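Local structure of putative glycoside hydrolase (Bacteroides ovatus, 4ONZ) at residues Lys195-Ile209 with Glu247-Leu261. The protein is a putative glycoside hydrolase of the beta-fructosidase clan, probably with the five-bladed beta-propeller fold of its family. Numbering follows the deposited sequence.
Sequences KVNGKYFMYWGEHAI and ECGPPAIRTKHGIVL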
loop_
_atom_site.group_PDB
_atom_site.type_symbol
_atom_site.label_atom_id
_atom_site.label_comp_id
_atom_site.label_asym_id
_atom_site.label_seq_id
_atom_site.Cartn_x
_atom_site.Cartn_y
_atom_site.Cartn_z
ATOM N N LYS A 195 -12.532 -13.190 3.876
ATOM C CA LYS A 195 -13.467 -13.199 2.752
ATOM C C LYS A 195 -14.746 -12.391 2.956
ATOM O O LYS A 195 -15.067 -11.968 4.064
ATOM C CB LYS A 195 -13.843 -14.644 2.397
ATOM C CG LYS A 195 -12.688 -15.463 1.836
ATOM C CD LYS A 195 -13.169 -16.820 1.340
ATOM C CE LYS A 195 -12.092 -17.526 0.533
ATOM N NZ LYS A 195 -12.641 -18.686 -0.224
ATOM N N VAL A 196 -15.452 -12.187 1.846
ATOM C CA VAL A 196 -16.752 -11.533 1.811
ATOM C C VAL A 196 -17.645 -12.406 0.943
ATOM O O VAL A 196 -17.330 -12.659 -0.223
ATOM C CB VAL A 196 -16.696 -10.126 1.191
ATOM C CG1 VAL A 196 -18.106 -9.584 0.986
ATOM C CG2 VAL A 196 -15.869 -9.186 2.061
ATOM N N ASN A 197 -18.757 -12.867 1.514
ATOM C CA ASN A 197 -19.697 -13.705 0.787
ATOM C C ASN A 197 -18.991 -14.867 0.058
ATOM O O ASN A 197 -19.276 -15.145 -1.106
ATOM C CB ASN A 197 -20.508 -12.828 -0.186
ATOM C CG ASN A 197 -21.309 -11.734 0.526
ATOM O OD1 ASN A 197 -21.315 -10.574 0.108
ATOM N ND2 ASN A 197 -21.965 -12.099 1.619
ATOM N N GLY A 198 -18.057 -15.527 0.738
ATOM C CA GLY A 198 -17.337 -16.666 0.166
ATOM C C GLY A 198 -16.263 -16.381 -0.868
ATOM O O GLY A 198 -15.752 -17.312 -1.491
ATOM N N LYS A 199 -15.927 -15.105 -1.056
ATOM C CA LYS A 199 -14.881 -14.717 -1.999
ATOM C C LYS A 199 -13.895 -13.734 -1.369
ATOM O O LYS A 199 -14.221 -13.025 -0.415
ATOM C CB LYS A 199 -15.495 -14.097 -3.256
ATOM C CG LYS A 199 -16.459 -15.007 -4.000
ATOM C CD LYS A 199 -16.910 -14.377 -5.310
ATOM C CE LYS A 199 -17.860 -15.291 -6.064
ATOM N NZ LYS A 199 -19.176 -15.442 -5.389
ATOM N N TYR A 200 -12.682 -13.701 -1.913
ATOM C CA TYR A 200 -11.684 -12.762 -1.430
ATOM C C TYR A 200 -12.086 -11.383 -1.934
ATOM O O TYR A 200 -12.779 -11.250 -2.945
ATOM C CB TYR A 200 -10.284 -13.138 -1.891
ATOM C CG TYR A 200 -9.782 -14.431 -1.295
ATOM C CD1 TYR A 200 -9.440 -14.505 0.056
ATOM C CD2 TYR A 200 -9.613 -15.569 -2.080
ATOM C CE1 TYR A 200 -8.971 -15.680 0.612
ATOM C CE2 TYR A 200 -9.139 -16.750 -1.530
ATOM C CZ TYR A 200 -8.819 -16.801 -0.193
ATOM O OH TYR A 200 -8.350 -17.962 0.361
ATOM N N PHE A 201 -11.649 -10.355 -1.224
ATOM C CA PHE A 201 -12.081 -9.005 -1.513
ATOM C C PHE A 201 -10.979 -7.965 -1.395
ATOM O O PHE A 201 -10.091 -8.086 -0.566
ATOM C CB PHE A 201 -13.195 -8.655 -0.519
ATOM C CG PHE A 201 -13.845 -7.333 -0.781
ATOM C CD1 PHE A 201 -13.264 -6.160 -0.326
ATOM C CD2 PHE A 201 -15.028 -7.259 -1.495
ATOM C CE1 PHE A 201 -13.851 -4.939 -0.586
ATOM C CE2 PHE A 201 -15.617 -6.042 -1.758
ATOM C CZ PHE A 201 -15.031 -4.880 -1.298
HETATM N N MSE A 202 -11.041 -6.936 -2.235
HETATM C CA MSE A 202 -10.102 -5.824 -2.107
HETATM C C MSE A 202 -10.689 -4.544 -2.590
HETATM O O MSE A 202 -11.562 -4.538 -3.451
HETATM C CB MSE A 202 -8.772 -6.052 -2.838
HETATM C CG MSE A 202 -8.834 -5.949 -4.358
HETATM SE SE MSE A 202 -7.025 -6.056 -5.108
HETATM C CE MSE A 202 -7.443 -5.785 -6.998
ATOM N N TYR A 203 -10.268 -3.453 -1.965
ATOM C CA TYR A 203 -10.535 -2.124 -2.485
ATOM C C TYR A 203 -9.318 -1.855 -3.341
ATOM O O TYR A 203 -8.271 -2.464 -3.126
ATOM C CB TYR A 203 -10.651 -1.084 -1.377
ATOM C CG TYR A 203 -11.814 -1.376 -0.470
ATOM C CD1 TYR A 203 -13.116 -1.132 -0.894
ATOM C CD2 TYR A 203 -11.623 -1.948 0.780
ATOM C CE1 TYR A 203 -14.192 -1.430 -0.083
ATOM C CE2 TYR A 203 -12.699 -2.247 1.596
ATOM C CZ TYR A 203 -13.982 -1.982 1.162
ATOM O OH TYR A 203 -15.061 -2.283 1.975
ATOM N N TRP A 204 -9.451 -0.977 -4.330
ATOM C CA TRP A 204 -8.329 -0.604 -5.153
ATOM C C TRP A 204 -8.593 0.732 -5.846
ATOM O O TRP A 204 -9.753 1.138 -6.010
ATOM C CB TRP A 204 -8.027 -1.699 -6.193
ATOM C CG TRP A 204 -9.103 -1.876 -7.252
ATOM C CD1 TRP A 204 -10.202 -2.702 -7.181
ATOM C CD2 TRP A 204 -9.174 -1.224 -8.522
ATOM N NE1 TRP A 204 -10.941 -2.601 -8.338
ATOM C CE2 TRP A 204 -10.336 -1.699 -9.173
ATOM C CE3 TRP A 204 -8.368 -0.283 -9.182
ATOM C CZ2 TRP A 204 -10.721 -1.254 -10.431
ATOM C CZ3 TRP A 204 -8.757 0.163 -10.441
ATOM C CH2 TRP A 204 -9.927 -0.322 -11.051
ATOM N N GLY A 205 -7.521 1.411 -6.222
ATOM C CA GLY A 205 -7.605 2.633 -7.008
ATOM C C GLY A 205 -6.834 3.828 -6.493
ATOM O O GLY A 205 -6.433 3.877 -5.326
ATOM N N GLU A 206 -6.629 4.781 -7.403
ATOM C CA GLU A 206 -5.926 6.028 -7.135
ATOM C C GLU A 206 -6.856 7.251 -7.250
ATOM O O GLU A 206 -6.927 8.068 -6.332
ATOM C CB GLU A 206 -4.765 6.149 -8.122
ATOM C CG GLU A 206 -3.948 7.419 -7.990
ATOM C CD GLU A 206 -2.859 7.541 -9.037
ATOM O OE1 GLU A 206 -2.982 6.962 -10.136
ATOM O OE2 GLU A 206 -1.882 8.253 -8.771
ATOM N N HIS A 207 -7.562 7.375 -8.377
ATOM C CA HIS A 207 -8.479 8.495 -8.612
ATOM C C HIS A 207 -9.864 8.315 -8.003
ATOM O O HIS A 207 -10.655 9.256 -7.956
ATOM C CB HIS A 207 -8.622 8.772 -10.105
ATOM C CG HIS A 207 -7.351 9.211 -10.748
ATOM N ND1 HIS A 207 -7.010 10.538 -10.897
ATOM C CD2 HIS A 207 -6.325 8.496 -11.266
ATOM C CE1 HIS A 207 -5.830 10.620 -11.489
ATOM N NE2 HIS A 207 -5.392 9.395 -11.719
ATOM N N ALA A 208 -10.161 7.092 -7.598
ATOM C CA ALA A 208 -11.396 6.753 -6.926
ATOM C C ALA A 208 -11.116 5.453 -6.204
ATOM O O ALA A 208 -10.132 4.788 -6.501
ATOM C CB ALA A 208 -12.512 6.558 -7.925
ATOM N N ILE A 209 -11.970 5.094 -5.261
ATOM C CA ILE A 209 -11.848 3.816 -4.592
ATOM C C ILE A 209 -12.868 2.885 -5.241
ATOM O O ILE A 209 -14.075 3.145 -5.210
ATOM C CB ILE A 209 -12.124 3.897 -3.083
ATOM C CG1 ILE A 209 -11.163 4.873 -2.392
ATOM C CG2 ILE A 209 -12.053 2.505 -2.450
ATOM C CD1 ILE A 209 -9.712 4.461 -2.373
ATOM N N GLU A 247 -6.730 7.475 -2.803
ATOM C CA GLU A 247 -5.936 6.302 -3.131
ATOM C C GLU A 247 -5.779 5.304 -1.985
ATOM O O GLU A 247 -5.463 5.677 -0.857
ATOM C CB GLU A 247 -4.563 6.774 -3.629
ATOM C CG GLU A 247 -3.652 5.651 -4.109
ATOM C CD GLU A 247 -2.451 6.136 -4.896
ATOM O OE1 GLU A 247 -2.125 7.341 -4.851
ATOM O OE2 GLU A 247 -1.824 5.295 -5.573
ATOM N N CYS A 248 -5.960 4.021 -2.290
ATOM C CA CYS A 248 -5.874 2.993 -1.270
ATOM C C CYS A 248 -4.532 3.011 -0.553
ATOM O O CYS A 248 -3.485 3.218 -1.160
ATOM C CB CYS A 248 -6.158 1.600 -1.842
ATOM S SG CYS A 248 -7.878 1.352 -2.292
ATOM N N GLY A 249 -4.596 2.803 0.757
ATOM C CA GLY A 249 -3.420 2.749 1.603
ATOM C C GLY A 249 -3.095 1.291 1.852
ATOM O O GLY A 249 -3.033 0.505 0.907
ATOM N N PRO A 250 -2.876 0.916 3.122
ATOM C CA PRO A 250 -2.620 -0.482 3.470
ATOM C C PRO A 250 -3.876 -1.332 3.305
ATOM O O PRO A 250 -4.954 -0.800 2.998
ATOM C CB PRO A 250 -2.191 -0.424 4.948
ATOM C CG PRO A 250 -2.648 0.893 5.449
ATOM C CD PRO A 250 -2.915 1.797 4.296
ATOM N N PRO A 251 -3.743 -2.660 3.462
ATOM C CA PRO A 251 -4.895 -3.565 3.401
ATOM C C PRO A 251 -6.017 -3.106 4.343
ATOM O O PRO A 251 -5.723 -2.598 5.408
ATOM C CB PRO A 251 -4.295 -4.893 3.867
ATOM C CG PRO A 251 -2.894 -4.829 3.366
ATOM C CD PRO A 251 -2.475 -3.407 3.609
ATOM N N ALA A 252 -7.276 -3.236 3.922
ATOM C CA ALA A 252 -8.412 -2.813 4.738
ATOM C C ALA A 252 -8.505 -3.752 5.931
ATOM O O ALA A 252 -8.035 -4.898 5.879
ATOM C CB ALA A 252 -9.699 -2.828 3.936
ATOM N N ILE A 253 -9.116 -3.282 7.004
ATOM C CA ILE A 253 -9.173 -4.083 8.212
ATOM C C ILE A 253 -10.547 -4.060 8.879
ATOM O O ILE A 253 -11.141 -2.998 9.080
ATOM C CB ILE A 253 -8.040 -3.652 9.180
ATOM C CG1 ILE A 253 -7.942 -4.601 10.375
ATOM C CG2 ILE A 253 -8.211 -2.204 9.640
ATOM C CD1 ILE A 253 -6.774 -4.295 11.288
ATOM N N ARG A 254 -11.055 -5.249 9.195
ATOM C CA ARG A 254 -12.323 -5.369 9.909
ATOM C C ARG A 254 -12.164 -4.871 11.351
ATOM O O ARG A 254 -11.115 -5.070 11.969
ATOM C CB ARG A 254 -12.819 -6.811 9.931
ATOM C CG ARG A 254 -13.348 -7.339 8.610
ATOM C CD ARG A 254 -14.203 -8.569 8.886
ATOM N NE ARG A 254 -14.654 -9.248 7.676
ATOM C CZ ARG A 254 -15.773 -8.975 7.006
ATOM N NH1 ARG A 254 -16.598 -8.006 7.396
ATOM N NH2 ARG A 254 -16.071 -9.692 5.925
ATOM N N THR A 255 -13.209 -4.208 11.857
ATOM C CA THR A 255 -13.254 -3.697 13.238
ATOM C C THR A 255 -14.666 -3.935 13.771
ATOM O O THR A 255 -15.540 -4.352 13.015
ATOM C CB THR A 255 -12.989 -2.173 13.320
ATOM O OG1 THR A 255 -14.101 -1.454 12.763
ATOM C CG2 THR A 255 -11.705 -1.789 12.586
ATOM N N LYS A 256 -14.891 -3.657 15.054
ATOM C CA LYS A 256 -16.226 -3.825 15.659
ATOM C C LYS A 256 -17.308 -3.015 14.933
ATOM O O LYS A 256 -18.465 -3.432 14.879
ATOM C CB LYS A 256 -16.242 -3.377 17.122
ATOM C CG LYS A 256 -15.359 -4.152 18.082
ATOM C CD LYS A 256 -15.587 -3.653 19.504
ATOM C CE LYS A 256 -14.576 -4.224 20.485
ATOM N NZ LYS A 256 -14.573 -5.711 20.502
ATOM N N HIS A 257 -16.927 -1.860 14.386
ATOM C CA HIS A 257 -17.882 -0.969 13.716
ATOM C C HIS A 257 -18.064 -1.220 12.216
ATOM O O HIS A 257 -18.964 -0.650 11.592
ATOM C CB HIS A 257 -17.483 0.479 13.965
ATOM C CG HIS A 257 -17.358 0.818 15.416
ATOM N ND1 HIS A 257 -16.163 0.724 16.100
ATOM C CD2 HIS A 257 -18.279 1.227 16.318
ATOM C CE1 HIS A 257 -16.354 1.072 17.360
ATOM N NE2 HIS A 257 -17.629 1.382 17.518
ATOM N N GLY A 258 -17.235 -2.087 11.649
ATOM C CA GLY A 258 -17.299 -2.412 10.228
ATOM C C GLY A 258 -15.909 -2.502 9.632
ATOM O O GLY A 258 -14.948 -2.789 10.338
ATOM N N ILE A 259 -15.804 -2.246 8.332
ATOM C CA ILE A 259 -14.519 -2.302 7.636
ATOM C C ILE A 259 -13.925 -0.909 7.569
ATOM O O ILE A 259 -14.601 0.025 7.155
ATOM C CB ILE A 259 -14.694 -2.837 6.198
ATOM C CG1 ILE A 259 -15.215 -4.278 6.239
ATOM C CG2 ILE A 259 -13.374 -2.772 5.425
ATOM C CD1 ILE A 259 -15.802 -4.770 4.934
ATOM N N VAL A 260 -12.666 -0.770 7.975
ATOM C CA VAL A 260 -11.968 0.504 7.878
ATOM C C VAL A 260 -10.901 0.405 6.783
ATOM O O VAL A 260 -10.056 -0.515 6.774
ATOM C CB VAL A 260 -11.321 0.957 9.208
ATOM C CG1 VAL A 260 -10.447 2.198 9.006
ATOM C CG2 VAL A 260 -12.403 1.246 10.256
ATOM N N LEU A 261 -10.971 1.343 5.848
ATOM C CA LEU A 261 -9.965 1.461 4.809
ATOM C C LEU A 261 -9.177 2.729 5.100
ATOM O O LEU A 261 -9.752 3.823 5.135
ATOM C CB LEU A 261 -10.606 1.555 3.423
ATOM C CG LEU A 261 -9.630 1.802 2.256
ATOM C CD1 LEU A 261 -8.659 0.640 2.082
ATOM C CD2 LEU A 261 -10.386 2.074 0.963
HETATM O O HOH W 1 -0.667 8.565 -6.615
#
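The Y203 ring meets A252 CB at its edge, in the ring plane, with CD2 3.8 Å away. I259 CG2 also lies near that plane, 3.9 Å from Y203 OH. F201 CE1, from the same strand, sits over one ring face, offset toward the rim. L261 and Y203 run antiparallel, and L261 CD2 rests on Y203 CB. The Y203 hydroxyl has its polar partner elsewhere, in P293 O. The R254 guanidinium receives K195 O at its edge, almost exactly in its plane. R254 NH2 donates to K195 O at 3.1 Å, with a bent N-H...O angle of 145°. D194 forms a salt bridge with R254 NE, and G290 O takes NH1, so all three nitrogens are engaged.

The family fold is a five-bladed beta-propeller. Strands 180-187 and 200-204 probably belong to one blade, and 245-255 and 258-266 to the next, so this contact would join neighbouring blades. Strands 200-204 and 245-255 each pair with 180-187. A type I turn links 245-255 to 258-266.

The backbones meet at G205, whose O accepts C248 N at 3.1 Å. C248 SG, anti to its own carbonyl carbon (chi1 -71°), packs against the W204 backbone. I209 CD1 lies 3.6 Å from C248 SG, while I209 CG2 meets L261 CD2 tip to tip. The E206 and E247 chains run alongside each other, with E247 OE1 against E206 CG and carboxylate planes 44° apart. One water lies between E206 OE2 and E247 OE1. S179 OG binds E247 OE2. A bound unknown ligand, probably from the crystallisation liquor, comes within about 4 Å of the E247 side chain (nearest atoms).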